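Histidine acid phosphatase (Hafnia alvei, PDB 4ARU) belongs to branch 2 of the histidine phosphatase superfamily, whose members are built round a mixed beta-sheet packed with helices. Local coordinates at residues P125-V130 / D307-N312; P273-I278 / S314-M319. One frame throughout, in Å; residues are numbered along the deposited sequence.

Contact 1 (P125-V130 / D307-N312); sequences PLFHPV and DTNIAN
The side-chain amide of N309 donates from ND2 to the main-chain oxygen of F127, a bond of 3.1 Å between N309 ND2 and F127 O that ties a loop to a helix in the alpha/beta fold of the histidine phosphatase superfamily. Segment 307-312 opens helix 307-317, which starts one residue (H306) after sheet strand 300-305; segment 125-130 belongs to the long loop between strand 115-116 and helix 139-150. The donor lies in the carbonyl plane on a lone pair, and the acceptor lies in the amide plane, but the N-H...O angle of 137° leaves the bond bent. Asparagine suits this buried place because its amide has two different ends: while ND2 serves the loop, OD1 accepts from the backbone N of H306, which should hold the amide against rotation. N309 OD1 also sits at the edge of the F127 ring, near its plane, 3.6 Å from F127 CD1. Ring and amide planes are 57° apart. With CG beside the backbone N (chi1 -65°), F127 brings its ring edge across the amide, and the weakly positive C-H at CD1 probably suits the oxygen. A second, looser link runs through a water: its oxygen is 2.7 Å from T308 OG1 and lies in the ring plane of H128, at the edge, making a weak 3.3 Å hydrogen bond with H128 NE2.

Contact 2 (P273-I278 / S314-M319); sequences PLLQTI and SGMLGM
L275 meets M316 and L317 with its two methyl branches, an apolar packing among the helices that flank the mixed sheet of this histidine phosphatase. L275 belongs to helix 264-282, while M316 and L317 lie within the Schellman motif that ends helix 307-317. Of the three, L275 has the most surface buried here, and a leucine fits because its fork can serve two neighbours at once. Its CG stands anti to the backbone N (chi1 -171°), which sets CD1 and CD2 against L317 and M316 respectively. Branch CD2 reaches the end of M316, tip to tip, with 3.6 Å between L275 CD2 and M316 CE; the sulfur SD of M316 is 4.0 Å from L275 CD2. The methionine is extended as far as SD and then bends at chi3 (78°), a turn that its unbranched, flexible chain makes easily and that lays CE against the leucine. L275 CD1 packs against L317, 4.0 Å from L317 CD1, the two leucines crossing at a slant. V402 and S405 of helix 395-405 also touch L275, so this side chain joins three helices. No hydrogen bond crosses between the segments; within helix 264-282, P273 O accepts from both T277 N and T277 OG1, which approach from opposite faces of its plane. At the helix end G318 takes a positive phi (66°), readily adopted by a residue without a side chain, and the motif closes with M319 N 2.9 Å from S314 O.

Overall arrangement
Both contacts use helix 307-317, contact 1 at its beginning and contact 2 at its end, with their centres about 10 Å apart. Along the chain the segments alternate: loop 125-130 comes first, then 273-278 on helix 264-282, then 307-312 and 314-319. The two contacts touch directly, since L126 CD1 lies 3.4 Å from T277 OG1 and N309 ND2 lies 3.7 Å from L274 CD1. Loop, helix 264-282 and helix 307-317 therefore form one largely buried packing region, with the N309 to F127 bond at the loop and apolar packing between the helices. Helix 307-317 follows strand 300-305 of the mixed sheet, so contacts 1 and 2 join parts far apart in sequence beside that sheet.

Contact 1 (P125-V130 / D307-N312)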
loop_
_atom_site.group_PDB
_atom_site.type_symbol
_atom_site.label_atom_id
_atom_site.label_comp_id
_atom_site.label_asym_id
_atom_site.label_seq_id
_atom_site.Cartn_x
_atom_site.Cartn_y
_atom_site.Cartn_z
ATOM N N PRO A 125 10.008 -12.282 6.395
ATOM C CA PRO A 125 10.707 -11.105 6.926
ATOM C C PRO A 125 10.932 -9.981 5.942
ATOM O O PRO A 125 11.247 -8.837 6.340
ATOM C CB PRO A 125 12.025 -11.670 7.367
ATOM C CG PRO A 125 12.285 -12.752 6.366
ATOM C CD PRO A 125 10.933 -13.419 6.296
ATOM N N LEU A 126 10.726 -10.225 4.646
ATOM C CA LEU A 126 10.786 -9.133 3.695
ATOM C C LEU A 126 9.631 -8.167 3.902
ATOM O O LEU A 126 9.817 -6.949 3.763
ATOM C CB LEU A 126 10.693 -9.641 2.262
ATOM C CG LEU A 126 10.803 -8.601 1.163
ATOM C CD1 LEU A 126 12.149 -7.891 1.141
ATOM C CD2 LEU A 126 10.568 -9.275 -0.165
ATOM N N PHE A 127 8.467 -8.690 4.259
ATOM C CA PHE A 127 7.271 -7.891 4.444
ATOM C C PHE A 127 7.045 -7.483 5.900
ATOM O O PHE A 127 6.457 -6.388 6.122
ATOM C CB PHE A 127 6.020 -8.624 3.961
ATOM C CG PHE A 127 6.024 -8.864 2.453
ATOM C CD1 PHE A 127 5.599 -7.885 1.577
ATOM C CD2 PHE A 127 6.467 -10.069 1.923
ATOM C CE1 PHE A 127 5.650 -8.074 0.228
ATOM C CE2 PHE A 127 6.490 -10.294 0.558
ATOM C CZ PHE A 127 6.055 -9.289 -0.290
ATOM N N HIS A 128 7.433 -8.346 6.832
ATOM C CA HIS A 128 7.157 -8.179 8.252
ATOM C C HIS A 128 8.378 -8.562 9.090
ATOM O O HIS A 128 8.390 -9.578 9.831
ATOM C CB HIS A 128 5.936 -8.983 8.676
ATOM C CG HIS A 128 4.688 -8.541 8.012
ATOM N ND1 HIS A 128 4.137 -9.214 6.936
ATOM C CD2 HIS A 128 3.915 -7.451 8.203
ATOM C CE1 HIS A 128 3.045 -8.594 6.547
ATOM N NE2 HIS A 128 2.883 -7.518 7.297
ATOM N N PRO A 129 9.461 -7.749 8.982
ATOM C CA PRO A 129 10.695 -8.086 9.675
ATOM C C PRO A 129 10.555 -8.070 11.202
ATOM O O PRO A 129 11.208 -8.841 11.913
ATOM C CB PRO A 129 11.685 -7.015 9.209
ATOM C CG PRO A 129 10.858 -5.942 8.639
ATOM C CD PRO A 129 9.623 -6.560 8.105
ATOM N N VAL A 130 9.713 -7.181 11.705
ATOM C CA VAL A 130 9.523 -7.102 13.154
ATOM C C VAL A 130 8.781 -8.364 13.666
ATOM O O VAL A 130 9.230 -9.055 14.613
ATOM C CB VAL A 130 8.784 -5.797 13.525
ATOM C CG1 VAL A 130 8.392 -5.783 14.990
ATOM C CG2 VAL A 130 9.688 -4.604 13.234
ATOM N N ASP A 307 -0.868 -2.417 2.206
ATOM C CA ASP A 307 -0.859 -0.959 2.348
ATOM C C ASP A 307 0.217 -0.461 3.291
ATOM O O ASP A 307 0.886 0.552 2.996
ATOM C CB ASP A 307 -2.254 -0.389 2.718
ATOM C CG ASP A 307 -2.972 -1.107 3.849
ATOM O OD1 ASP A 307 -2.350 -1.740 4.728
ATOM O OD2 ASP A 307 -4.242 -0.928 3.918
ATOM N N THR A 308 0.433 -1.151 4.393
ATOM C CA THR A 308 1.458 -0.730 5.325
ATOM C C THR A 308 2.865 -0.701 4.738
ATOM O O THR A 308 3.664 0.147 5.081
ATOM C CB THR A 308 1.442 -1.580 6.592
ATOM O OG1 THR A 308 1.690 -2.937 6.243
ATOM C CG2 THR A 308 0.100 -1.516 7.313
ATOM N N ASN A 309 3.141 -1.596 3.788
ATOM C CA ASN A 309 4.446 -1.669 3.147
ATOM C C ASN A 309 4.665 -0.414 2.280
ATOM O O ASN A 309 5.743 0.233 2.298
ATOM C CB ASN A 309 4.596 -2.906 2.259
ATOM C CG ASN A 309 4.426 -4.215 2.978
ATOM O OD1 ASN A 309 3.641 -5.070 2.589
ATOM N ND2 ASN A 309 5.206 -4.409 4.033
ATOM N N ILE A 310 3.648 -0.054 1.521
ATOM C CA ILE A 310 3.750 1.147 0.688
ATOM C C ILE A 310 3.931 2.367 1.603
ATOM O O ILE A 310 4.734 3.264 1.328
ATOM C CB ILE A 310 2.511 1.311 -0.252
ATOM C CG1 ILE A 310 2.571 0.222 -1.335
ATOM C CG2 ILE A 310 2.481 2.705 -0.861
ATOM C CD1 ILE A 310 1.359 0.183 -2.242
ATOM N N ALA A 311 3.174 2.424 2.684
ATOM C CA ALA A 311 3.278 3.578 3.606
ATOM C C ALA A 311 4.641 3.608 4.260
ATOM O O ALA A 311 5.241 4.692 4.413
ATOM C CB ALA A 311 2.165 3.532 4.636
ATOM N N ASN A 312 5.179 2.451 4.633
ATOM C CA ASN A 312 6.517 2.433 5.215
ATOM C C ASN A 312 7.568 2.993 4.245
ATOM O O ASN A 312 8.411 3.787 4.608
ATOM C CB ASN A 312 6.967 1.007 5.563
ATOM C CG ASN A 312 6.163 0.331 6.674
ATOM O OD1 ASN A 312 6.161 -0.923 6.718
ATOM N ND2 ASN A 312 5.565 1.063 7.595
HETATM O O HOH W 1 0.511 -5.219 7.043
#

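Contact 2 (P273-I278 / S314-M319)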
loop_
_atom_site.group_PDB
_atom_site.type_symbol
_atom_site.label_atom_id
_atom_site.label_comp_id
_atom_site.label_asym_id
_atom_site.label_seq_id
_atom_site.Cartn_x
_atom_site.Cartn_y
_atom_site.Cartn_z
ATOM N N PRO A 273 13.955 -4.117 4.851
ATOM C CA PRO A 273 14.170 -5.148 3.840
ATOM C C PRO A 273 13.613 -4.802 2.488
ATOM O O PRO A 273 14.283 -5.052 1.458
ATOM C CB PRO A 273 13.495 -6.378 4.468
ATOM C CG PRO A 273 13.776 -6.172 5.941
ATOM C CD PRO A 273 13.513 -4.676 6.139
ATOM N N LEU A 274 12.437 -4.255 2.428
ATOM C CA LEU A 274 11.863 -3.936 1.144
ATOM C C LEU A 274 12.621 -2.835 0.445
ATOM O O LEU A 274 12.855 -2.894 -0.775
ATOM C CB LEU A 274 10.370 -3.585 1.262
ATOM C CG LEU A 274 9.354 -4.724 1.237
ATOM C CD1 LEU A 274 7.982 -4.211 1.639
ATOM C CD2 LEU A 274 9.332 -5.333 -0.159
ATOM N N LEU A 275 12.979 -1.792 1.180
ATOM C CA LEU A 275 13.690 -0.691 0.525
ATOM C C LEU A 275 15.039 -1.184 0.015
ATOM O O LEU A 275 15.450 -0.814 -1.110
ATOM C CB LEU A 275 13.839 0.530 1.433
ATOM C CG LEU A 275 14.375 1.784 0.713
ATOM C CD1 LEU A 275 13.420 2.239 -0.337
ATOM C CD2 LEU A 275 14.604 2.885 1.736
ATOM N N GLN A 276 15.747 -1.999 0.788
ATOM C CA GLN A 276 17.012 -2.516 0.303
ATOM C C GLN A 276 16.814 -3.363 -0.962
ATOM O O GLN A 276 17.606 -3.288 -1.913
ATOM C CB GLN A 276 17.693 -3.369 1.404
ATOM C CG GLN A 276 19.136 -3.723 1.193
ATOM C CD GLN A 276 20.086 -2.673 1.724
ATOM O OE1 GLN A 276 19.712 -1.502 2.067
ATOM N NE2 GLN A 276 21.311 -3.071 1.821
ATOM N N THR A 277 15.797 -4.214 -0.950
ATOM C CA THR A 277 15.480 -5.069 -2.088
ATOM C C THR A 277 15.166 -4.254 -3.352
ATOM O O THR A 277 15.681 -4.531 -4.441
ATOM C CB THR A 277 14.329 -6.000 -1.722
ATOM O OG1 THR A 277 14.789 -6.867 -0.688
ATOM C CG2 THR A 277 13.891 -6.894 -2.862
ATOM N N ILE A 278 14.344 -3.234 -3.177
ATOM C CA ILE A 278 13.976 -2.347 -4.291
ATOM C C ILE A 278 15.202 -1.634 -4.843
ATOM O O ILE A 278 15.471 -1.637 -6.069
ATOM C CB ILE A 278 12.913 -1.318 -3.832
ATOM C CG1 ILE A 278 11.596 -2.034 -3.587
ATOM C CG2 ILE A 278 12.737 -0.213 -4.875
ATOM C CD1 ILE A 278 10.572 -1.274 -2.793
ATOM N N SER A 314 7.071 4.945 1.718
ATOM C CA SER A 314 6.834 6.383 1.574
ATOM C C SER A 314 7.452 7.168 2.727
ATOM O O SER A 314 8.034 8.202 2.504
ATOM C CB SER A 314 5.362 6.624 1.350
ATOM O OG SER A 314 4.673 6.697 2.510
ATOM N N GLY A 315 7.324 6.699 3.960
ATOM C CA GLY A 315 7.910 7.391 5.086
ATOM C C GLY A 315 9.426 7.400 5.048
ATOM O O GLY A 315 10.059 8.425 5.357
ATOM N N MET A 316 10.039 6.276 4.658
ATOM C CA MET A 316 11.497 6.187 4.576
ATOM C C MET A 316 12.075 7.156 3.544
ATOM O O MET A 316 13.122 7.751 3.796
ATOM C CB MET A 316 11.967 4.776 4.248
ATOM C CG MET A 316 11.647 3.779 5.322
ATOM S SD MET A 316 12.220 2.119 4.909
ATOM C CE MET A 316 13.916 2.261 5.260
ATOM N N LEU A 317 11.387 7.293 2.410
ATOM C CA LEU A 317 11.820 8.156 1.305
ATOM C C LEU A 317 11.210 9.573 1.382
ATOM O O LEU A 317 11.573 10.442 0.566
ATOM C CB LEU A 317 11.492 7.513 -0.041
ATOM C CG LEU A 317 12.359 6.300 -0.398
ATOM C CD1 LEU A 317 11.867 5.631 -1.649
ATOM C CD2 LEU A 317 13.843 6.607 -0.463
ATOM N N GLY A 318 10.390 9.845 2.407
ATOM C CA GLY A 318 9.766 11.167 2.552
ATOM C C GLY A 318 8.777 11.508 1.453
ATOM O O GLY A 318 8.585 12.701 1.157
ATOM N N MET A 319 8.196 10.523 0.778
ATOM C CA MET A 319 7.276 10.759 -0.368
ATOM C C MET A 319 5.854 10.899 0.167
ATOM O O MET A 319 5.400 10.062 0.970
ATOM C CB MET A 319 7.351 9.627 -1.380
ATOM C CG MET A 319 8.735 9.467 -1.978
ATOM S SD MET A 319 8.815 8.199 -3.273
ATOM C CE MET A 319 8.253 6.771 -2.367
#